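Local atomic coordinates of pectate lyase 47 (Bacillus sp. TS-47, PDB entry 1VBL), a protein that cleaves pectate, the demethylated form of pectin, probably by calcium-dependent beta-elimination, as a secreted, thermostable lyase. Residues 120-123 with 124-128; 264-267 with 268-272. One frame throughout, in Å; residues are numbered along the deposited sequence.

Contact 1 of 2, residues 120-123 with 124-128; sequences KKQK and DRIMV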
ATOM      1  N   LYS A 120       7.476 -18.907  -4.754  1.00 13.76           N
ATOM      2  CA  LYS A 120       8.130 -18.922  -3.451  1.00 14.79           C
ATOM      3  C   LYS A 120       9.593 -18.507  -3.551  1.00 14.25           C
ATOM      4  O   LYS A 120      10.109 -17.809  -2.677  1.00 12.95           O
ATOM      5  CB  LYS A 120       8.043 -20.311  -2.812  1.00 15.53           C
ATOM      6  CG  LYS A 120       8.756 -20.387  -1.473  1.00 21.16           C
ATOM      7  CD  LYS A 120       8.726 -21.787  -0.889  1.00 24.95           C
ATOM      8  CE  LYS A 120       9.551 -21.854   0.390  1.00 26.69           C
ATOM      9  NZ  LYS A 120       9.116 -20.825   1.376  1.00 29.17           N
ATOM     10  N   LYS A 121      10.267 -18.936  -4.613  1.00 13.12           N
ATOM     11  CA  LYS A 121      11.670 -18.584  -4.784  1.00 12.46           C
ATOM     12  C   LYS A 121      11.831 -17.074  -4.968  1.00 13.02           C
ATOM     13  O   LYS A 121      12.764 -16.470  -4.436  1.00 12.68           O
ATOM     14  CB  LYS A 121      12.280 -19.327  -5.982  1.00 12.93           C
ATOM     15  CG  LYS A 121      13.791 -19.159  -6.077  1.00 14.63           C
ATOM     16  CD  LYS A 121      14.413 -20.043  -7.153  1.00 14.65           C
ATOM     17  CE  LYS A 121      15.902 -19.758  -7.286  1.00 14.22           C
ATOM     18  NZ  LYS A 121      16.564 -20.590  -8.331  1.00 13.57           N
ATOM     19  N   GLN A 122      10.926 -16.456  -5.714  1.00 12.54           N
ATOM     20  CA  GLN A 122      11.031 -15.014  -5.905  1.00 13.48           C
ATOM     21  C   GLN A 122      10.663 -14.302  -4.606  1.00 11.81           C
ATOM     22  O   GLN A 122      11.326 -13.347  -4.201  1.00 12.77           O
ATOM     23  CB  GLN A 122      10.124 -14.538  -7.042  1.00 12.20           C
ATOM     24  CG  GLN A 122      10.094 -13.016  -7.182  1.00 13.45           C
ATOM     25  CD  GLN A 122       9.497 -12.548  -8.497  1.00 14.68           C
ATOM     26  OE1 GLN A 122       8.498 -13.088  -8.966  1.00 12.98           O
ATOM     27  NE2 GLN A 122      10.104 -11.522  -9.090  1.00 15.53           N
ATOM     28  N   LYS A 123       9.613 -14.782  -3.949  1.00 12.78           N
ATOM     29  CA  LYS A 123       9.161 -14.193  -2.694  1.00 14.50           C
ATOM     30  C   LYS A 123      10.276 -14.189  -1.650  1.00 14.98           C
ATOM     31  O   LYS A 123      10.571 -13.154  -1.045  1.00 12.81           O
ATOM     32  CB  LYS A 123       7.949 -14.967  -2.161  1.00 16.43           C
ATOM     33  CG  LYS A 123       7.341 -14.407  -0.881  1.00 21.23           C
ATOM     34  CD  LYS A 123       7.793 -15.167   0.352  1.00 28.21           C
ATOM     35  CE  LYS A 123       7.386 -16.638   0.278  1.00 32.64           C
ATOM     36  NZ  LYS A 123       5.939 -16.807  -0.057  1.00 35.74           N
ATOM     37  N   ASP A 124      10.898 -15.346  -1.443  1.00 14.76           N
ATOM     38  CA  ASP A 124      11.971 -15.459  -0.464  1.00 15.90           C
ATOM     39  C   ASP A 124      13.157 -14.543  -0.761  1.00 15.55           C
ATOM     40  O   ASP A 124      13.944 -14.242   0.134  1.00 15.93           O
ATOM     41  CB  ASP A 124      12.456 -16.912  -0.359  1.00 16.39           C
ATOM     42  CG  ASP A 124      11.435 -17.827   0.298  1.00 20.44           C
ATOM     43  OD1 ASP A 124      10.507 -17.318   0.963  1.00 20.46           O
ATOM     44  OD2 ASP A 124      11.566 -19.061   0.159  1.00 23.42           O
ATOM     45  N   ARG A 125      13.290 -14.094  -2.006  1.00 15.24           N
ATOM     46  CA  ARG A 125      14.406 -13.221  -2.364  1.00 15.10           C
ATOM     47  C   ARG A 125      14.108 -11.724  -2.405  1.00 14.67           C
ATOM     48  O   ARG A 125      14.932 -10.922  -1.959  1.00 14.25           O
ATOM     49  CB  ARG A 125      15.000 -13.632  -3.718  1.00 16.29           C
ATOM     50  CG  ARG A 125      16.068 -12.667  -4.252  1.00 18.71           C
ATOM     51  CD  ARG A 125      16.905 -13.306  -5.362  1.00 18.58           C
ATOM     52  NE  ARG A 125      17.713 -14.412  -4.850  1.00 18.59           N
ATOM     53  CZ  ARG A 125      18.900 -14.274  -4.268  1.00 20.20           C
ATOM     54  NH1 ARG A 125      19.445 -13.073  -4.122  1.00 20.15           N
ATOM     55  NH2 ARG A 125      19.535 -15.341  -3.804  1.00 21.41           N
ATOM     56  N   ILE A 126      12.945 -11.348  -2.930  1.00 14.13           N
ATOM     57  CA  ILE A 126      12.605  -9.933  -3.065  1.00 13.13           C
ATOM     58  C   ILE A 126      11.836  -9.260  -1.931  1.00 14.68           C
ATOM     59  O   ILE A 126      11.808  -8.031  -1.860  1.00 14.36           O
ATOM     60  CB  ILE A 126      11.843  -9.670  -4.384  1.00 13.78           C
ATOM     61  CG1 ILE A 126      10.416 -10.214  -4.299  1.00 12.98           C
ATOM     62  CG2 ILE A 126      12.598 -10.324  -5.550  1.00 14.20           C
ATOM     63  CD1 ILE A 126       9.583  -9.916  -5.535  1.00 16.04           C
ATOM     64  N   MET A 127      11.197 -10.037  -1.061  1.00 13.90           N
ATOM     65  CA  MET A 127      10.474  -9.434   0.056  1.00 14.33           C
ATOM     66  C   MET A 127      11.423  -9.412   1.246  1.00 14.48           C
ATOM     67  O   MET A 127      11.747 -10.453   1.826  1.00 14.02           O
ATOM     68  CB  MET A 127       9.203 -10.223   0.381  1.00 15.00           C
ATOM     69  CG  MET A 127       8.146 -10.162  -0.724  1.00 14.62           C
ATOM     70  SD  MET A 127       7.864  -8.478  -1.381  1.00 18.29           S
ATOM     71  CE  MET A 127       7.210  -7.672   0.059  1.00 14.69           C
ATOM     72  N   VAL A 128      11.877  -8.211   1.586  1.00 14.83           N
ATOM     73  CA  VAL A 128      12.831  -8.000   2.671  1.00 14.47           C
ATOM     74  C   VAL A 128      12.162  -7.802   4.028  1.00 15.25           C
ATOM     75  O   VAL A 128      11.350  -6.891   4.203  1.00 15.62           O
ATOM     76  CB  VAL A 128      13.718  -6.763   2.363  1.00 15.35           C
ATOM     77  CG1 VAL A 128      14.730  -6.540   3.471  1.00 14.32           C
ATOM     78  CG2 VAL A 128      14.426  -6.956   1.027  1.00 14.07           C
TER
HETATM   79  O   HOH W   1      10.730 -13.097   1.818  1.00 14.96           O
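Gln122 and Ile126, one turn apart on helix 110-126, form the tightly packed side of this contact. The delta methyl of Ile126 sits against the side-chain methylene of Gln122, CD1 to CG 3.5 Å, and its other branch, CG2, lies near the same carbon. The chi1 of Ile126, 73°, sets CG1 between backbone N and carbonyl carbon, over Gln122 O, while CG2 flanks that oxygen too. Gln122 suits this buried place because its CG methylene packs against the isoleucine while OE1 accepts a hydrogen bond from Tyr171 N; Tyr83 and Tyr189 touch both residues. Were Ile126 an alanine, the gap left beside Gln122 CG would probably let that side chain shift, although Tyr171 would still hold its OE1. Two donors share Gln122 O: Ile126 N approaches at 2.9 Å, nearly in line with the carbonyl bond, whereas Arg125 N lies above its plane at 3.0 Å.

The flank of Lys120 and Asp124 is looser and open to solvent. Lys120 bends only at its last torsion (chi4 54°), bringing NZ to Asp124 OD2 at 3.3 Å, a long salt bridge whose hydrogen bond is weak. Asp124 OD1 instead rests near the methylenes of Lys123, 3.3 Å from CE. Long, flexible lysines and a short carboxylate tolerate such exposure well.

Met127 N still reaches back to Lys123 O (3.2 Å), and a water donates to both Lys123 O and Met127 O. Met127 nonetheless leaves helical angles, making this a helix C-terminus that runs directly into strand 127-129, at the edge of a parallel sheet in the pectate lyase beta-helix.

Contact 2 of 2, residues 264-267 with 268-272; sequences MADS and GHLRV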
ATOM      1  N   MET A 264     -12.279 -12.002  12.572  1.00 25.35           N
ATOM      2  CA  MET A 264     -12.720 -11.235  13.727  1.00 25.04           C
ATOM      3  C   MET A 264     -11.535 -10.812  14.585  1.00 23.63           C
ATOM      4  O   MET A 264     -11.663  -9.940  15.441  1.00 23.30           O
ATOM      5  CB  MET A 264     -13.705 -12.053  14.566  1.00 28.96           C
ATOM      6  CG  MET A 264     -14.997 -12.408  13.838  1.00 31.79           C
ATOM      7  SD  MET A 264     -15.838 -10.965  13.131  1.00 37.45           S
ATOM      8  CE  MET A 264     -15.846 -11.390  11.397  1.00 35.69           C
ATOM      9  N   ALA A 265     -10.383 -11.434  14.350  1.00 22.59           N
ATOM     10  CA  ALA A 265      -9.175 -11.105  15.096  1.00 22.33           C
ATOM     11  C   ALA A 265      -8.740  -9.668  14.805  1.00 22.13           C
ATOM     12  O   ALA A 265      -7.957  -9.083  15.559  1.00 22.34           O
ATOM     13  CB  ALA A 265      -8.054 -12.076  14.734  1.00 24.49           C
ATOM     14  N   ASP A 266      -9.247  -9.103  13.711  1.00 19.74           N
ATOM     15  CA  ASP A 266      -8.915  -7.730  13.339  1.00 19.50           C
ATOM     16  C   ASP A 266      -9.752  -6.716  14.110  1.00 19.68           C
ATOM     17  O   ASP A 266      -9.390  -5.542  14.204  1.00 20.24           O
ATOM     18  CB  ASP A 266      -9.112  -7.503  11.836  1.00 16.44           C
ATOM     19  CG  ASP A 266      -7.987  -8.087  11.007  1.00 18.07           C
ATOM     20  OD1 ASP A 266      -6.907  -8.343  11.576  1.00 17.20           O
ATOM     21  OD2 ASP A 266      -8.177  -8.277   9.784  1.00 19.34           O
ATOM     22  N   SER A 267     -10.874  -7.169  14.661  1.00 20.87           N
ATOM     23  CA  SER A 267     -11.752  -6.285  15.418  1.00 20.08           C
ATOM     24  C   SER A 267     -10.983  -5.627  16.559  1.00 20.39           C
ATOM     25  O   SER A 267     -10.264  -6.295  17.300  1.00 19.77           O
ATOM     26  CB  SER A 267     -12.940  -7.069  15.979  1.00 22.40           C
ATOM     27  OG  SER A 267     -13.852  -6.197  16.620  1.00 24.00           O
ATOM     28  N   GLY A 268     -11.134  -4.313  16.694  1.00 19.46           N
ATOM     29  CA  GLY A 268     -10.436  -3.596  17.745  1.00 19.24           C
ATOM     30  C   GLY A 268      -9.030  -3.182  17.348  1.00 18.36           C
ATOM     31  O   GLY A 268      -8.304  -2.581  18.138  1.00 18.87           O
ATOM     32  N   HIS A 269      -8.639  -3.502  16.120  1.00 17.73           N
ATOM     33  CA  HIS A 269      -7.310  -3.148  15.629  1.00 16.58           C
ATOM     34  C   HIS A 269      -7.408  -2.372  14.326  1.00 14.62           C
ATOM     35  O   HIS A 269      -8.423  -1.740  14.048  1.00 13.73           O
ATOM     36  CB  HIS A 269      -6.478  -4.411  15.418  1.00 18.43           C
ATOM     37  CG  HIS A 269      -6.223  -5.175  16.676  1.00 22.78           C
ATOM     38  ND1 HIS A 269      -5.431  -4.688  17.693  1.00 24.18           N
ATOM     39  CD2 HIS A 269      -6.680  -6.378  17.097  1.00 23.74           C
ATOM     40  CE1 HIS A 269      -5.410  -5.559  18.686  1.00 26.54           C
ATOM     41  NE2 HIS A 269      -6.159  -6.593  18.348  1.00 26.75           N
ATOM     42  N   LEU A 270      -6.347  -2.428  13.527  1.00 14.31           N
ATOM     43  CA  LEU A 270      -6.309  -1.732  12.249  1.00 13.03           C
ATOM     44  C   LEU A 270      -6.590  -0.238  12.396  1.00 13.08           C
ATOM     45  O   LEU A 270      -7.237   0.373  11.546  1.00 12.81           O
ATOM     46  CB  LEU A 270      -7.303  -2.370  11.277  1.00 12.13           C
ATOM     47  CG  LEU A 270      -6.994  -3.838  10.948  1.00 13.03           C
ATOM     48  CD1 LEU A 270      -8.056  -4.396  10.010  1.00 13.13           C
ATOM     49  CD2 LEU A 270      -5.615  -3.945  10.315  1.00 13.88           C
ATOM     50  N   ARG A 271      -6.097   0.343  13.483  1.00 12.20           N
ATOM     51  CA  ARG A 271      -6.262   1.771  13.720  1.00 12.59           C
ATOM     52  C   ARG A 271      -5.159   2.470  12.936  1.00 12.11           C
ATOM     53  O   ARG A 271      -3.982   2.402  13.286  1.00 11.90           O
ATOM     54  CB  ARG A 271      -6.178   2.061  15.219  1.00 14.32           C
ATOM     55  CG  ARG A 271      -7.464   1.660  15.937  1.00 15.24           C
ATOM     56  CD  ARG A 271      -7.358   1.712  17.453  1.00 17.23           C
ATOM     57  NE  ARG A 271      -6.603   0.585  17.994  1.00 17.59           N
ATOM     58  CZ  ARG A 271      -6.657   0.198  19.264  1.00 20.10           C
ATOM     59  NH1 ARG A 271      -7.436   0.847  20.117  1.00 20.84           N
ATOM     60  NH2 ARG A 271      -5.925  -0.827  19.684  1.00 18.76           N
ATOM     61  N   VAL A 272      -5.561   3.129  11.854  1.00 11.59           N
ATOM     62  CA  VAL A 272      -4.624   3.796  10.966  1.00 10.78           C
ATOM     63  C   VAL A 272      -5.042   5.229  10.663  1.00 10.01           C
ATOM     64  O   VAL A 272      -6.227   5.542  10.602  1.00 10.42           O
ATOM     65  CB  VAL A 272      -4.538   3.035   9.607  1.00 10.17           C
ATOM     66  CG1 VAL A 272      -3.452   3.645   8.723  1.00 10.96           C
ATOM     67  CG2 VAL A 272      -4.272   1.554   9.849  1.00  9.48           C
TER
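Asp266 and His269 close a type II beta turn through their backbones: His269 N donates to Asp266 O at 2.9 Å, tilted from the carbonyl plane, with a bent N-H...O angle of 143°. Before it, Ser267 N bonds to Met264 O at 3.0 Å, so a short 3-10 segment runs straight into the turn. Gly268 holds the third position with positive phi (86°), where a beta carbon would collide with Ser267 O, so only a residue without a side chain sits here without strain.

The nonpolar contact is between Leu270 and Asp266. With CG anti to its carbonyl carbon (chi1 -62°) and an extended chi2, Leu270 brings CD1 against Asp266, 3.8 Å from CB and equally near CG. Leucine suits the site because its side chain also touches Ile234 and Ile257. In the right-handed parallel beta-helix of pectate lyases, this is the kind of loop that joins successive strands, here 253-257 and 272-280, and Leu270 packs on strands 232-235 and 253-257.

Polar contacts gather at His269 and Asp266. The His269 ring lies with its edge toward Ala265 O, CD2 to O 3.4 Å, near the ring plane. Its ND1 bonds to Asp239, which also forms a salt bridge with Arg271. Gly268 O stands over one face of the Arg271 guanidinium, near its rim. Asp266 OD1 is gripped by Arg263 and by Ser237 N, holding the carboxylate beside Leu270.

Contacts 1 and 2 are separate local structures in series along one chain, with centres 27 Å apart and nearest atoms about 17 Å apart. Both join the beta-helix but at different points: 120-128 feeds strand 127-129, an outermost strand of a four-stranded parallel sheet, and 264-272 leads into strand 272-280. The opposite outermost strand of the four-stranded sheet, 232-235, carries Ile234, which Leu270 touches. The calcium ion, bound by Asp190, Asp229 and Asp233, lies about 8 Å from the Met127 side chain and about 12 Å from that of Leu270. The side chains of Met127 and Asp190 are about 5 Å apart, those of Leu270 and Asp233 about 9 Å.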